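Local coordinates for protein cystatin-F (Homo sapiens, PDB 2CH9) that inhibits cysteine proteases such as papain and cathepsin L, though less tightly than other cystatins, and forms a disulfide-linked homodimer, at residues K21-K24 against T25-G29; A33-Y36 against S37-F41; D92-N96 against H97-Q101. All blocks are in the same frame, centred on the assembly; numbering follows the deposited sequence.

Contact 1: K21-K24 against T25-G29; sequences KTIK and TNDPG
Ile23 lays the end of its side chain over the carboxylate of Asp27, its CD1 methyl coming to 3.7 Å from Asp27 CG. Both side chains start alike: CG1 of Ile23 (chi1 -170°) and CG of Asp27 (chi1 171°) each lie opposite their own backbone N, and the two groups then cross at a slant. CD1 is also 3.7 Å from Asp27 OD2, so the greasy end of the isoleucine flanks the carboxylate without competing for its hydrogen bonds. An isoleucine suits this place because its side chain also packs on Ala59 and Val61 of strand 49-63, next to strand 21-22 in the sheet.

The backbone brings the two residues together. Lys24 to Asp27 form a type I beta turn, closed by a bond from Asp27 N to Lys24 O at 3.2 Å; the donor stands well above the carbonyl plane rather than on a lone pair. At the turn's corners Thr25 keeps its CB and CG2 beside the carbonyl carbon of Lys24, whereas Asn26 reaches back with its end, OD1 lying 3.6 Å from Lys24 CB. Thr25 also touches Ile56, which ties the turn to strand 49-63.

Asp27 uses its carboxylate to receive the next helix. OD2 accepts from Val30 N and makes a weak bond, 2.9 Å long, with Gly29 N. Its negative charge would also be expected to interact favourably with the positive end of the helix dipole. Pro28, which has no N-H to offer, fits the first helical turn, where amides lack acceptors from a preceding turn. The arrangement is a classic aspartate N-cap, linking strand 21-22 of the cystatin fold to its long helix 28-44.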
loop_
_atom_site.group_PDB
_atom_site.type_symbol
_atom_site.label_atom_id
_atom_site.label_comp_id
_atom_site.label_asym_id
_atom_site.label_seq_id
_atom_site.Cartn_x
_atom_site.Cartn_y
_atom_site.Cartn_z
ATOM N N LYS A 21 -3.666 -4.843 -8.611
ATOM C CA LYS A 21 -3.920 -4.908 -10.070
ATOM C C LYS A 21 -4.701 -3.676 -10.497
ATOM O O LYS A 21 -5.521 -3.163 -9.762
ATOM C CB LYS A 21 -4.765 -6.134 -10.481
ATOM C CG LYS A 21 -4.546 -7.468 -9.756
ATOM C CD LYS A 21 -3.224 -8.161 -10.104
ATOM C CE LYS A 21 -3.412 -9.675 -10.130
ATOM N NZ LYS A 21 -3.951 -10.227 -8.856
ATOM N N THR A 22 -4.446 -3.219 -11.710
ATOM C CA THR A 22 -5.233 -2.158 -12.309
ATOM C C THR A 22 -6.730 -2.496 -12.285
ATOM O O THR A 22 -7.142 -3.643 -12.519
ATOM C CB THR A 22 -4.761 -1.878 -13.766
ATOM O OG1 THR A 22 -5.400 -0.699 -14.255
ATOM C CG2 THR A 22 -5.091 -3.047 -14.723
ATOM N N ILE A 23 -7.538 -1.481 -12.018
ATOM C CA ILE A 23 -8.985 -1.609 -12.100
ATOM C C ILE A 23 -9.539 -0.330 -12.721
ATOM O O ILE A 23 -8.942 0.735 -12.546
ATOM C CB ILE A 23 -9.598 -1.945 -10.703
ATOM C CG1 ILE A 23 -11.087 -2.337 -10.825
ATOM C CG2 ILE A 23 -9.319 -0.819 -9.673
ATOM C CD1 ILE A 23 -11.684 -2.835 -9.501
ATOM N N LYS A 24 -10.636 -0.445 -13.483
ATOM C CA LYS A 24 -11.271 0.702 -14.139
ATOM C C LYS A 24 -11.698 1.744 -13.118
ATOM O O LYS A 24 -12.177 1.397 -12.037
ATOM C CB LYS A 24 -12.488 0.264 -14.978
ATOM C CG LYS A 24 -12.183 -0.808 -16.027
ATOM C CD LYS A 24 -13.259 -0.868 -17.123
ATOM C CE LYS A 24 -13.382 -2.270 -17.733
ATOM N NZ LYS A 24 -12.066 -2.973 -17.906
ATOM N N THR A 25 -11.548 3.019 -13.468
ATOM C CA THR A 25 -11.795 4.108 -12.502
ATOM C C THR A 25 -13.301 4.412 -12.346
ATOM O O THR A 25 -13.696 5.225 -11.512
ATOM C CB THR A 25 -11.001 5.392 -12.874
ATOM O OG1 THR A 25 -11.386 5.818 -14.188
ATOM C CG2 THR A 25 -9.488 5.128 -12.880
ATOM N N ASN A 26 -14.132 3.757 -13.154
ATOM C CA ASN A 26 -15.590 3.843 -13.007
ATOM C C ASN A 26 -16.239 2.571 -12.434
ATOM O O ASN A 26 -17.468 2.446 -12.433
ATOM C CB ASN A 26 -16.272 4.276 -14.323
ATOM C CG ASN A 26 -16.214 3.202 -15.412
ATOM O OD1 ASN A 26 -15.524 2.183 -15.282
ATOM N ND2 ASN A 26 -16.950 3.435 -16.498
ATOM N N ASP A 27 -15.413 1.642 -11.950
ATOM C CA ASP A 27 -15.896 0.436 -11.282
ATOM C C ASP A 27 -16.703 0.852 -10.047
ATOM O O ASP A 27 -16.258 1.707 -9.285
ATOM C CB ASP A 27 -14.720 -0.453 -10.888
ATOM C CG ASP A 27 -15.129 -1.621 -10.010
ATOM O OD1 ASP A 27 -15.491 -2.689 -10.548
ATOM O OD2 ASP A 27 -15.055 -1.485 -8.770
ATOM N N PRO A 28 -17.909 0.276 -9.870
ATOM C CA PRO A 28 -18.749 0.691 -8.749
ATOM C C PRO A 28 -18.031 0.611 -7.394
ATOM O O PRO A 28 -18.203 1.504 -6.574
ATOM C CB PRO A 28 -19.951 -0.263 -8.831
ATOM C CG PRO A 28 -20.003 -0.683 -10.282
ATOM C CD PRO A 28 -18.559 -0.762 -10.703
ATOM N N GLY A 29 -17.203 -0.414 -7.184
ATOM C CA GLY A 29 -16.393 -0.519 -5.969
ATOM C C GLY A 29 -15.371 0.605 -5.833
ATOM O O GLY A 29 -15.171 1.159 -4.737
#

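Contact 2: A33-Y36 against S37-F41; sequences AARY and SVEKF. With NAG (2-acetamido-2-deoxy-beta-D-glucopyranose), chain B.
Glu39 turns its CG opposite its carbonyl carbon (chi1 -66°) and then runs extended, while Arg35, one helical turn earlier, places CG opposite its backbone N (chi1 176°) and bends at chi2 and chi3. The two side chains therefore meet at a slant, Glu39 OE2 coming 3.6 Å from Arg35 CD. The charged atoms themselves stay apart: Arg35 NE is 4.9 Å from Glu39 OE2, and a water joins the pair instead. That water lies in the guanidinium plane, at its edge, accepts from Arg35 NH1 at 2.9 Å and donates to Glu39 OE2. The salt bridges of the arginine go to Asp89 and Glu53, so one long, five-donor side chain can serve several acids at once. The other carboxylate oxygen, Glu39 OE1, approaches the edge of the Tyr36 ring, 3.8 Å from CD1.

On the buried side, position 37 suits a small residue whose hydroxyl can bond the helix. Ser37 OG donates to Ala33 O at 3.0 Å, and that same oxygen takes the helical bond of Ser37 N from the opposite face of its carbonyl plane. The hydroxyl is also bonded to Ser107 OG, which settles a polar group in a buried place. Lys40 extends away from the preceding turn, past Val120 and Leu123, and gives its NZ to the acetamido oxygen O7 of an N-acetylglucosamine at 3.0 Å. The i to i+4 backbone bonds continue through Val38, Glu39 and Lys40.

This is the middle of the helix that the cystatin sheet wraps around. Small Ala33 packs on Tyr69, Leu71 and Val109, while Ala34 meets Ile56 and Val38 fits against Phe51 and Ile75. Across the sheet toward strand 117-126, the Tyr36 ring stacks with Phe118, and Phe41 also touches Leu11 of the second subunit.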
loop_
_atom_site.group_PDB
_atom_site.type_symbol
_atom_site.label_atom_id
_atom_site.label_comp_id
_atom_site.label_asym_id
_atom_site.label_seq_id
_atom_site.Cartn_x
_atom_site.Cartn_y
_atom_site.Cartn_z
ATOM N N ALA A 33 -15.246 3.499 -2.966
ATOM C CA ALA A 33 -14.007 3.708 -2.215
ATOM C C ALA A 33 -13.575 5.184 -2.235
ATOM O O ALA A 33 -13.118 5.724 -1.219
ATOM C CB ALA A 33 -12.896 2.781 -2.739
ATOM N N ALA A 34 -13.738 5.836 -3.384
ATOM C CA ALA A 34 -13.448 7.264 -3.515
ATOM C C ALA A 34 -14.380 8.119 -2.649
ATOM O O ALA A 34 -13.958 9.154 -2.131
ATOM C CB ALA A 34 -13.534 7.696 -4.969
ATOM N N ARG A 35 -15.635 7.690 -2.502
ATOM C CA ARG A 35 -16.566 8.336 -1.566
ATOM C C ARG A 35 -16.114 8.178 -0.115
ATOM O O ARG A 35 -16.143 9.144 0.658
ATOM C CB ARG A 35 -18.002 7.808 -1.744
ATOM C CG ARG A 35 -19.029 8.363 -0.747
ATOM C CD ARG A 35 -19.112 9.915 -0.747
ATOM N NE ARG A 35 -19.426 10.455 -2.068
ATOM C CZ ARG A 35 -20.647 10.506 -2.604
ATOM N NH1 ARG A 35 -21.709 10.065 -1.939
ATOM N NH2 ARG A 35 -20.801 11.003 -3.825
ATOM N N TYR A 36 -15.708 6.971 0.273
ATOM C CA TYR A 36 -15.136 6.792 1.613
ATOM C C TYR A 36 -13.950 7.722 1.874
ATOM O O TYR A 36 -13.819 8.291 2.968
ATOM C CB TYR A 36 -14.706 5.360 1.840
ATOM C CG TYR A 36 -15.847 4.403 1.917
ATOM C CD1 TYR A 36 -17.013 4.727 2.619
ATOM C CD2 TYR A 36 -15.754 3.145 1.334
ATOM C CE1 TYR A 36 -18.072 3.814 2.701
ATOM C CE2 TYR A 36 -16.799 2.237 1.402
ATOM C CZ TYR A 36 -17.943 2.573 2.089
ATOM O OH TYR A 36 -18.960 1.661 2.158
ATOM N N SER A 37 -13.098 7.882 0.860
ATOM C CA SER A 37 -11.891 8.706 0.985
ATOM C C SER A 37 -12.235 10.152 1.309
ATOM O O SER A 37 -11.670 10.746 2.240
ATOM C CB SER A 37 -11.082 8.649 -0.307
ATOM O OG SER A 37 -10.679 7.327 -0.545
ATOM N N VAL A 38 -13.181 10.716 0.555
ATOM C CA VAL A 38 -13.540 12.115 0.767
ATOM C C VAL A 38 -14.303 12.330 2.077
ATOM O O VAL A 38 -14.201 13.391 2.697
ATOM C CB VAL A 38 -14.242 12.737 -0.441
ATOM C CG1 VAL A 38 -15.716 12.285 -0.537
ATOM C CG2 VAL A 38 -14.094 14.261 -0.375
ATOM N N GLU A 39 -15.019 11.296 2.513
ATOM C CA GLU A 39 -15.678 11.305 3.812
ATOM C C GLU A 39 -14.669 11.251 4.963
ATOM O O GLU A 39 -14.862 11.910 5.981
ATOM C CB GLU A 39 -16.702 10.164 3.904
ATOM C CG GLU A 39 -17.870 10.347 2.945
ATOM C CD GLU A 39 -18.902 9.249 3.050
ATOM O OE1 GLU A 39 -18.558 8.136 3.517
ATOM O OE2 GLU A 39 -20.064 9.501 2.665
ATOM N N LYS A 40 -13.590 10.482 4.791
ATOM C CA LYS A 40 -12.458 10.518 5.724
ATOM C C LYS A 40 -11.857 11.923 5.750
ATOM O O LYS A 40 -11.547 12.435 6.821
ATOM C CB LYS A 40 -11.393 9.482 5.355
ATOM C CG LYS A 40 -10.141 9.485 6.233
ATOM C CD LYS A 40 -10.424 8.803 7.557
ATOM C CE LYS A 40 -9.140 8.481 8.308
ATOM N NZ LYS A 40 -9.410 7.378 9.290
ATOM N N PHE A 41 -11.728 12.548 4.577
ATOM C CA PHE A 41 -11.237 13.930 4.470
ATOM C C PHE A 41 -12.133 14.901 5.230
ATOM O O PHE A 41 -11.637 15.720 6.008
ATOM C CB PHE A 41 -11.118 14.383 3.000
ATOM C CG PHE A 41 -10.507 15.756 2.838
ATOM C CD1 PHE A 41 -9.126 15.911 2.732
ATOM C CD2 PHE A 41 -11.308 16.893 2.804
ATOM C CE1 PHE A 41 -8.546 17.170 2.586
ATOM C CE2 PHE A 41 -10.744 18.165 2.672
ATOM C CZ PHE A 41 -9.358 18.306 2.559
HETATM C C1 NAG B . -13.145 11.540 12.791
HETATM C C2 NAG B . -12.329 10.306 13.190
HETATM C C3 NAG B . -12.387 10.105 14.707
HETATM C C4 NAG B . -11.967 11.374 15.442
HETATM C C5 NAG B . -12.564 12.662 14.872
HETATM C C6 NAG B . -11.489 13.647 15.273
HETATM C C7 NAG B . -12.179 8.562 11.444
HETATM C C8 NAG B . -12.617 7.167 11.088
HETATM N N2 NAG B . -12.788 9.105 12.501
HETATM O O3 NAG B . -11.484 9.089 15.076
HETATM O O4 NAG B . -12.191 11.280 16.844
HETATM O O5 NAG B . -12.616 12.679 13.450
HETATM O O6 NAG B . -11.894 14.888 15.797
HETATM O O7 NAG B . -11.312 9.138 10.784
HETATM O O HOH W 1 -22.120 9.185 0.786
#

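Contact 3: D92-N96 against H97-Q101; sequences DFQTN and HTLKQ. With ZN (zinc ion), chain H; NAG (2-acetamido-2-deoxy-beta-D-glucopyranose), chain C.
Asn96 O grips the turn, taking Leu99 N and Lys100 N at 2.9 Å each, the first from above its carbonyl plane. Asn96 OD1 accepts a weak bond of 3.3 Å from Thr98 N, an Asx turn, and Thr98 CG2 lies close to the same oxygen. Beside them, Gln94 OE1 rests 3.3 Å from Leu99 CB, the bend at chi2 (-76°) folding the amide back over the leucine. Lys100 swings its flexible chain past Gln94 O to give NZ to Thr95 O at 3.2 Å.

Asn96, His97 and Thr98 form an N-glycosylation sequon: Asn96 ND2 is covalently joined to C1 of N-acetylglucosamine, whose O5 is 3.8 Å from Leu99 CD1. The turn belongs to the loop between strands 67-78 and 102-112 of the cystatin sheet.

Further out, Gln94 NE2 donates to Thr78 O, and Arg77 bonds to Leu99 O, tying both arms of the loop to strand 67-78. An alanine in place of Gln94 removes the amide, which would probably leave Thr78 O without this donor and Leu99 CB without the group packed against it. At the loop's start, both carboxylate oxygens of Asp92 bind a zinc ion, which also holds a water.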
loop_
_atom_site.group_PDB
_atom_site.type_symbol
_atom_site.label_atom_id
_atom_site.label_comp_id
_atom_site.label_asym_id
_atom_site.label_seq_id
_atom_site.Cartn_x
_atom_site.Cartn_y
_atom_site.Cartn_z
ATOM N N ASP A 92 -23.516 19.802 -4.954
ATOM C CA ASP A 92 -22.816 20.225 -6.174
ATOM C C ASP A 92 -21.570 21.049 -5.804
ATOM O O ASP A 92 -21.479 21.589 -4.702
ATOM C CB ASP A 92 -23.759 21.023 -7.095
ATOM C CG ASP A 92 -24.918 20.173 -7.669
ATOM O OD1 ASP A 92 -24.711 19.030 -8.141
ATOM O OD2 ASP A 92 -26.064 20.671 -7.682
ATOM N N PHE A 93 -20.610 21.145 -6.721
ATOM C CA PHE A 93 -19.369 21.867 -6.431
ATOM C C PHE A 93 -19.530 23.392 -6.439
ATOM O O PHE A 93 -20.401 23.934 -7.125
ATOM C CB PHE A 93 -18.238 21.425 -7.367
ATOM C CG PHE A 93 -17.849 19.985 -7.202
ATOM C CD1 PHE A 93 -17.094 19.575 -6.112
ATOM C CD2 PHE A 93 -18.243 19.035 -8.137
ATOM C CE1 PHE A 93 -16.736 18.237 -5.955
ATOM C CE2 PHE A 93 -17.894 17.695 -7.986
ATOM C CZ PHE A 93 -17.146 17.297 -6.897
ATOM N N GLN A 94 -18.684 24.067 -5.660
ATOM C CA GLN A 94 -18.651 25.526 -5.595
ATOM C C GLN A 94 -18.531 26.153 -6.976
ATOM O O GLN A 94 -17.727 25.709 -7.800
ATOM C CB GLN A 94 -17.486 25.995 -4.725
ATOM C CG GLN A 94 -17.697 25.826 -3.232
ATOM C CD GLN A 94 -18.640 26.862 -2.632
ATOM O OE1 GLN A 94 -18.906 27.908 -3.231
ATOM N NE2 GLN A 94 -19.142 26.575 -1.434
ATOM N N THR A 95 -19.348 27.176 -7.215
ATOM C CA THR A 95 -19.321 27.967 -8.445
ATOM C C THR A 95 -18.438 29.200 -8.219
ATOM O O THR A 95 -17.528 29.477 -9.011
ATOM C CB THR A 95 -20.758 28.385 -8.861
ATOM O OG1 THR A 95 -21.550 27.210 -9.090
ATOM C CG2 THR A 95 -20.757 29.252 -10.125
ATOM N N ASN A 96 -18.725 29.921 -7.129
ATOM C CA ASN A 96 -17.929 31.050 -6.635
ATOM C C ASN A 96 -16.428 30.765 -6.730
ATOM O O ASN A 96 -15.925 29.850 -6.072
ATOM C CB ASN A 96 -18.323 31.336 -5.175
ATOM C CG ASN A 96 -17.992 32.756 -4.727
ATOM O OD1 ASN A 96 -16.987 33.339 -5.144
ATOM N ND2 ASN A 96 -18.854 33.314 -3.856
ATOM N N HIS A 97 -15.722 31.541 -7.557
ATOM C CA HIS A 97 -14.288 31.313 -7.793
ATOM C C HIS A 97 -13.446 31.464 -6.523
ATOM O O HIS A 97 -12.434 30.774 -6.364
ATOM C CB HIS A 97 -13.741 32.214 -8.912
ATOM C CG HIS A 97 -12.327 31.896 -9.304
ATOM N ND1 HIS A 97 -11.264 32.724 -9.002
ATOM C CD2 HIS A 97 -11.798 30.833 -9.956
ATOM C CE1 HIS A 97 -10.145 32.190 -9.460
ATOM N NE2 HIS A 97 -10.441 31.040 -10.042
ATOM N N THR A 98 -13.873 32.351 -5.623
ATOM C CA THR A 98 -13.168 32.545 -4.355
ATOM C C THR A 98 -13.366 31.378 -3.385
ATOM O O THR A 98 -12.643 31.260 -2.391
ATOM C CB THR A 98 -13.541 33.880 -3.672
ATOM O OG1 THR A 98 -12.479 34.273 -2.796
ATOM C CG2 THR A 98 -14.817 33.750 -2.868
ATOM N N LEU A 99 -14.337 30.516 -3.677
ATOM C CA LEU A 99 -14.614 29.371 -2.818
ATOM C C LEU A 99 -14.253 28.036 -3.473
ATOM O O LEU A 99 -14.222 27.005 -2.802
ATOM C CB LEU A 99 -16.072 29.394 -2.330
ATOM C CG LEU A 99 -16.475 30.571 -1.426
ATOM C CD1 LEU A 99 -17.983 30.607 -1.205
ATOM C CD2 LEU A 99 -15.731 30.548 -0.087
ATOM N N LYS A 100 -13.983 28.063 -4.778
ATOM C CA LYS A 100 -13.488 26.886 -5.496
ATOM C C LYS A 100 -12.148 26.430 -4.925
ATOM O O LYS A 100 -11.189 27.204 -4.882
ATOM C CB LYS A 100 -13.308 27.185 -6.988
ATOM C CG LYS A 100 -14.508 26.894 -7.878
ATOM C CD LYS A 100 -14.035 26.448 -9.271
ATOM C CE LYS A 100 -15.157 26.481 -10.313
ATOM N NZ LYS A 100 -15.448 27.859 -10.824
ATOM N N GLN A 101 -12.093 25.178 -4.478
ATOM C CA GLN A 101 -10.845 24.570 -4.019
ATOM C C GLN A 101 -10.800 23.090 -4.376
ATOM O O GLN A 101 -11.740 22.343 -4.081
ATOM C CB GLN A 101 -10.642 24.767 -2.514
ATOM C CG GLN A 101 -9.415 24.044 -1.977
ATOM C CD GLN A 101 -8.873 24.641 -0.695
ATOM O OE1 GLN A 101 -8.715 23.940 0.310
ATOM N NE2 GLN A 101 -8.575 25.938 -0.721
HETATM ZN ZN ZN H . -26.628 19.074 -8.763
HETATM C C1 NAG C . -18.400 34.536 -3.216
HETATM C C2 NAG C . -19.420 35.678 -3.350
HETATM C C3 NAG C . -18.946 36.947 -2.637
HETATM C C4 NAG C . -18.508 36.670 -1.199
HETATM C C5 NAG C . -17.585 35.440 -1.124
HETATM C C6 NAG C . -17.302 35.022 0.323
HETATM C C7 NAG C . -20.752 35.491 -5.389
HETATM C C8 NAG C . -21.042 36.066 -6.750
HETATM N N2 NAG C . -19.693 35.983 -4.746
HETATM O O3 NAG C . -19.980 37.908 -2.636
HETATM O O4 NAG C . -17.865 37.824 -0.688
HETATM O O5 NAG C . -18.121 34.326 -1.838
HETATM O O6 NAG C . -18.345 34.214 0.836
HETATM O O7 NAG C . -21.468 34.607 -4.917
HETATM O O HOH W 2 -26.071 17.026 -8.161
#

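Contacts 1 and 2 follow each other along helix 28-44: contact 1 leads the chain from strand 21-22 into the helix, and contact 2 lies in its middle, the centres about 15 Å apart. Contact 3 lies in the surface loop that follows strand 67-78 and precedes strand 102-112; its centre is about 19 Å from that of contact 2 and about 28 Å from that of contact 1. The nearest atoms of contacts 2 and 3 are still about 6 Å apart. Contacts 2 and 3 each meet an attached sugar, but different ones. All three lie away from the reactive site at Gly18 and the secondary contact area 62-66.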